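PDB 3LXZ: glutathione S-transferase family protein from Pseudomonas putida, which probably catalyses the conjugation of reduced glutathione to a wide range of hydrophobic electrophiles. Local coordinates for residues V90-L93 against L94-E98; G141-A144 against P145-G149. One frame throughout, in Å; residues are numbered along the deposited sequence.

In the fold
Contact 1 is a run of helix 84-106 in the core of the helical C-terminal domain, and contact 2 lies in the loop between helices 120-140 and 154-174, largely at the surface but with Val147 buried. They lie on the same side of the chain's centre and touch through apolar atoms: Leu93 CD1 rests 3.8 Å from Val147 CG1, and Val90 packs against Ala148. Asn140 ties them as well, its side chain bonding Glu92 and Glu96 while its carbonyl receives Arg142. Contact 1 combines regular helical bonds with charged groups, several of which pair with the second subunit; contact 2 has irregular backbone bonds around a cis-proline, and no other subunit of the assembly touches it.

Contact 1 of 2, residues V90-L93 against L94-E98; sequences VREL and LKEIE
Glu96 folds back along helix 84-106 over the carbonyl of Glu92: with CG anti to the carbonyl carbon (chi1 -72°), Glu96 CG lies 3.3 Å from Glu92 O, and Glu96 OE2 comes 3.6 Å from Glu92 CG. The two carboxylates are turned only 22° from each other, their OE2 atoms 4.0 Å apart. Asn140 ND2 probably eases this like-charge approach by donating to OE1 of both; Glu92 OE1 also pairs with Lys89, and Glu92 OE2 with Ser61 of the second subunit. A leucine in place of Glu96 would probably leave Asn140 with one carboxylate fewer to hold it. The packing is close on the Leu93 side, where Leu93 CD2 sits 3.7 Å from Glu96 OE1 and Ile97 CG1 passes 3.4 Å from Leu93 O. Arg91 marks the looser side: its chain leads away, partly exposed, to a salt bridge with Asp68. Lys95 leaves the helix in another direction, to Ser64 and Glu98 of the second subunit. Beneath these side chains, bonds such as Leu94 N to Val90 O (2.8 Å) repeat the i to i+4 pattern of an alpha-helix, here the first long helix of the GST C-terminal domain, lining the dimer interface.

Contact 2 of 2, residues G141-A144 against P145-G149; sequences GRFA and PYVAG
The Phe143 ring meets Val147 obliquely, CE1 lying 4.4 Å from Val147 CG2, while Pro145 O approaches the same ring at a slant, 3.8 Å from Phe143 CD1. Beyond the loop the ring of Phe182 meets it with planes about 70° apart, and Leu188 of helix 183-193 touches both Phe143 and Val147. The Tyr146 ring has Gly149 O at its edge, in plane. Phe143, Pro145, Tyr146 and Val147 belong to the cis-proline loop that joins helix 120-140 to helix 154-174 in the helical C-terminal domain of the GST fold. Gly141 is the first residue to leave the helical path; Phe143 then takes left-handed backbone angles, and the cis peptide before Pro145 helps to turn the chain back on itself. With CG beside the backbone N (chi1 -81°), Arg142 lays CG 3.7 Å from Ala148 O on the returning limb, residues 145-149; its NH1 reaches back to Asn140 O. The backbone bonds are irregular. Tyr146 O receives Ala144 N at 3.1 Å and also Gly149 N, whereas Ala144 N has a weak further bond to Gly149 O. At the backbone angles of Gly149 a side chain would run into the carbonyl O of Ala148. Val147 O takes two donors from distinct directions: Arg142 N at 2.7 Å, nearly in line with the carbonyl, and Phe143 N at 3.3 Å, 59° out of the carbonyl plane.

Contact 1 of 2, residues V90-L93 against L94-E98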
loop_
_atom_site.group_PDB
_atom_site.type_symbol
_atom_site.label_atom_id
_atom_site.label_comp_id
_atom_site.label_asym_id
_atom_site.label_seq_id
_atom_site.Cartn_x
_atom_site.Cartn_y
_atom_site.Cartn_z
ATOM N N VAL A 90 11.845 5.231 -5.670
ATOM C CA VAL A 90 10.666 6.137 -5.761
ATOM C C VAL A 90 9.440 5.423 -5.222
ATOM O O VAL A 90 8.674 5.976 -4.403
ATOM C CB VAL A 90 10.378 6.556 -7.185
ATOM C CG1 VAL A 90 8.991 7.254 -7.295
ATOM C CG2 VAL A 90 11.473 7.510 -7.659
ATOM N N ARG A 91 9.239 4.191 -5.687
ATOM C CA ARG A 91 8.065 3.421 -5.252
ATOM C C ARG A 91 8.053 3.077 -3.771
ATOM O O ARG A 91 6.984 3.081 -3.143
ATOM C CB ARG A 91 7.885 2.188 -6.114
ATOM C CG ARG A 91 7.460 2.582 -7.535
ATOM C CD ARG A 91 7.548 1.444 -8.521
ATOM N NE ARG A 91 6.970 1.836 -9.792
ATOM C CZ ARG A 91 7.569 1.712 -10.979
ATOM N NH1 ARG A 91 8.776 1.187 -11.087
ATOM N NH2 ARG A 91 6.941 2.125 -12.068
ATOM N N GLU A 92 9.226 2.754 -3.221
ATOM C CA GLU A 92 9.386 2.594 -1.750
ATOM C C GLU A 92 8.973 3.865 -0.982
ATOM O O GLU A 92 8.162 3.822 -0.043
ATOM C CB GLU A 92 10.810 2.165 -1.399
ATOM C CG GLU A 92 11.047 1.892 0.080
ATOM C CD GLU A 92 12.531 1.886 0.427
ATOM O OE1 GLU A 92 13.283 2.771 -0.074
ATOM O OE2 GLU A 92 12.954 0.995 1.211
ATOM N N LEU A 93 9.528 5.006 -1.373
ATOM C CA LEU A 93 9.110 6.264 -0.770
ATOM C C LEU A 93 7.612 6.602 -0.923
ATOM O O LEU A 93 6.947 7.019 0.055
ATOM C CB LEU A 93 9.988 7.410 -1.332
ATOM C CG LEU A 93 11.417 7.386 -0.756
ATOM C CD1 LEU A 93 12.389 8.191 -1.652
ATOM C CD2 LEU A 93 11.496 7.916 0.676
ATOM N N LEU A 94 7.069 6.420 -2.128
ATOM C CA LEU A 94 5.635 6.623 -2.336
ATOM C C LEU A 94 4.805 5.729 -1.388
ATOM O O LEU A 94 3.859 6.202 -0.738
ATOM C CB LEU A 94 5.237 6.350 -3.792
ATOM C CG LEU A 94 3.776 6.668 -4.190
ATOM C CD1 LEU A 94 3.772 6.875 -5.689
ATOM C CD2 LEU A 94 2.782 5.503 -3.859
ATOM N N LYS A 95 5.170 4.454 -1.308
ATOM C CA LYS A 95 4.477 3.500 -0.422
ATOM C C LYS A 95 4.566 3.910 1.048
ATOM O O LYS A 95 3.571 3.788 1.807
ATOM C CB LYS A 95 5.062 2.091 -0.543
ATOM C CG LYS A 95 4.157 1.017 0.061
ATOM C CD LYS A 95 4.681 -0.370 -0.196
ATOM C CE LYS A 95 3.757 -1.455 0.494
ATOM N NZ LYS A 95 2.627 -1.765 -0.417
ATOM N N GLU A 96 5.744 4.349 1.466
ATOM C CA GLU A 96 5.920 4.768 2.856
ATOM C C GLU A 96 5.042 5.963 3.189
ATOM O O GLU A 96 4.486 6.058 4.283
ATOM C CB GLU A 96 7.382 5.099 3.184
ATOM C CG GLU A 96 8.232 3.844 3.240
ATOM C CD GLU A 96 9.736 4.044 3.142
ATOM O OE1 GLU A 96 10.277 5.138 2.754
ATOM O OE2 GLU A 96 10.384 3.031 3.468
ATOM N N ILE A 97 4.961 6.919 2.274
ATOM C CA ILE A 97 4.149 8.091 2.544
ATOM C C ILE A 97 2.686 7.678 2.638
ATOM O O ILE A 97 1.975 8.067 3.559
ATOM C CB ILE A 97 4.378 9.225 1.518
ATOM C CG1 ILE A 97 5.799 9.755 1.619
ATOM C CG2 ILE A 97 3.412 10.361 1.805
ATOM C CD1 ILE A 97 6.239 10.517 0.316
ATOM N N GLU A 98 2.250 6.839 1.712
ATOM C CA GLU A 98 0.886 6.336 1.737
ATOM C C GLU A 98 0.559 5.589 3.027
ATOM O O GLU A 98 -0.376 5.966 3.709
ATOM C CB GLU A 98 0.577 5.469 0.500
ATOM C CG GLU A 98 -0.859 4.914 0.464
ATOM C CD GLU A 98 -1.151 4.136 -0.805
ATOM O OE1 GLU A 98 -0.341 4.210 -1.769
ATOM O OE2 GLU A 98 -2.196 3.432 -0.835
#

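Contact 2 of 2, residues G141-A144 against P145-G149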
loop_
_atom_site.group_PDB
_atom_site.type_symbol
_atom_site.label_atom_id
_atom_site.label_comp_id
_atom_site.label_asym_id
_atom_site.label_seq_id
_atom_site.Cartn_x
_atom_site.Cartn_y
_atom_site.Cartn_z
ATOM N N GLY A 141 14.095 9.772 2.768
ATOM C CA GLY A 141 13.928 10.760 1.692
ATOM C C GLY A 141 15.228 11.473 1.398
ATOM O O GLY A 141 16.045 11.667 2.290
ATOM N N ARG A 142 15.460 11.821 0.140
ATOM C CA ARG A 142 16.667 12.563 -0.222
ATOM C C ARG A 142 16.451 14.074 -0.119
ATOM O O ARG A 142 17.313 14.795 0.385
ATOM C CB ARG A 142 17.118 12.203 -1.636
ATOM C CG ARG A 142 17.928 10.903 -1.768
ATOM C CD ARG A 142 17.183 9.676 -1.268
ATOM N NE ARG A 142 17.785 8.452 -1.803
ATOM C CZ ARG A 142 17.822 7.265 -1.204
ATOM N NH1 ARG A 142 17.281 7.058 0.014
ATOM N NH2 ARG A 142 18.421 6.271 -1.850
ATOM N N PHE A 143 15.294 14.534 -0.575
ATOM C CA PHE A 143 14.926 15.955 -0.529
ATOM C C PHE A 143 15.986 16.824 -1.179
ATOM O O PHE A 143 16.598 17.687 -0.540
ATOM C CB PHE A 143 14.647 16.388 0.900
ATOM C CG PHE A 143 13.414 15.799 1.456
ATOM C CD1 PHE A 143 12.184 16.316 1.104
ATOM C CD2 PHE A 143 13.476 14.677 2.305
ATOM C CE1 PHE A 143 11.014 15.757 1.616
ATOM C CE2 PHE A 143 12.344 14.117 2.827
ATOM C CZ PHE A 143 11.092 14.651 2.481
ATOM N N ALA A 144 16.195 16.600 -2.460
ATOM C CA ALA A 144 17.325 17.209 -3.136
ATOM C C ALA A 144 16.938 18.005 -4.376
ATOM O O ALA A 144 17.696 18.029 -5.321
ATOM C CB ALA A 144 18.385 16.121 -3.500
ATOM N N PRO A 145 15.825 18.752 -4.343
ATOM C CA PRO A 145 14.878 19.089 -3.267
ATOM C C PRO A 145 13.718 18.106 -3.141
ATOM O O PRO A 145 13.022 18.091 -2.117
ATOM C CB PRO A 145 14.329 20.444 -3.702
ATOM C CG PRO A 145 14.378 20.359 -5.212
ATOM C CD PRO A 145 15.642 19.618 -5.519
ATOM N N TYR A 146 13.511 17.321 -4.191
ATOM C CA TYR A 146 12.382 16.395 -4.265
ATOM C C TYR A 146 12.575 15.156 -3.397
ATOM O O TYR A 146 13.692 14.860 -2.936
ATOM C CB TYR A 146 12.130 16.000 -5.729
ATOM C CG TYR A 146 11.927 17.182 -6.619
ATOM C CD1 TYR A 146 10.672 17.751 -6.751
ATOM C CD2 TYR A 146 12.988 17.733 -7.347
ATOM C CE1 TYR A 146 10.470 18.858 -7.576
ATOM C CE2 TYR A 146 12.781 18.837 -8.181
ATOM C CZ TYR A 146 11.522 19.390 -8.273
ATOM O OH TYR A 146 11.284 20.474 -9.093
ATOM N N VAL A 147 11.483 14.434 -3.174
ATOM C CA VAL A 147 11.507 13.323 -2.244
ATOM C C VAL A 147 12.647 12.349 -2.499
ATOM O O VAL A 147 13.419 12.033 -1.571
ATOM C CB VAL A 147 10.147 12.559 -2.126
ATOM C CG1 VAL A 147 10.300 11.378 -1.169
ATOM C CG2 VAL A 147 9.067 13.480 -1.596
ATOM N N ALA A 148 12.781 11.925 -3.759
ATOM C CA ALA A 148 13.661 10.824 -4.087
ATOM C C ALA A 148 14.972 11.311 -4.622
ATOM O O ALA A 148 15.869 10.498 -4.870
ATOM C CB ALA A 148 12.983 9.896 -5.121
ATOM N N GLY A 149 15.126 12.628 -4.790
ATOM C CA GLY A 149 16.364 13.103 -5.429
ATOM C C GLY A 149 16.230 14.461 -6.071
ATOM O O GLY A 149 15.543 15.309 -5.549
#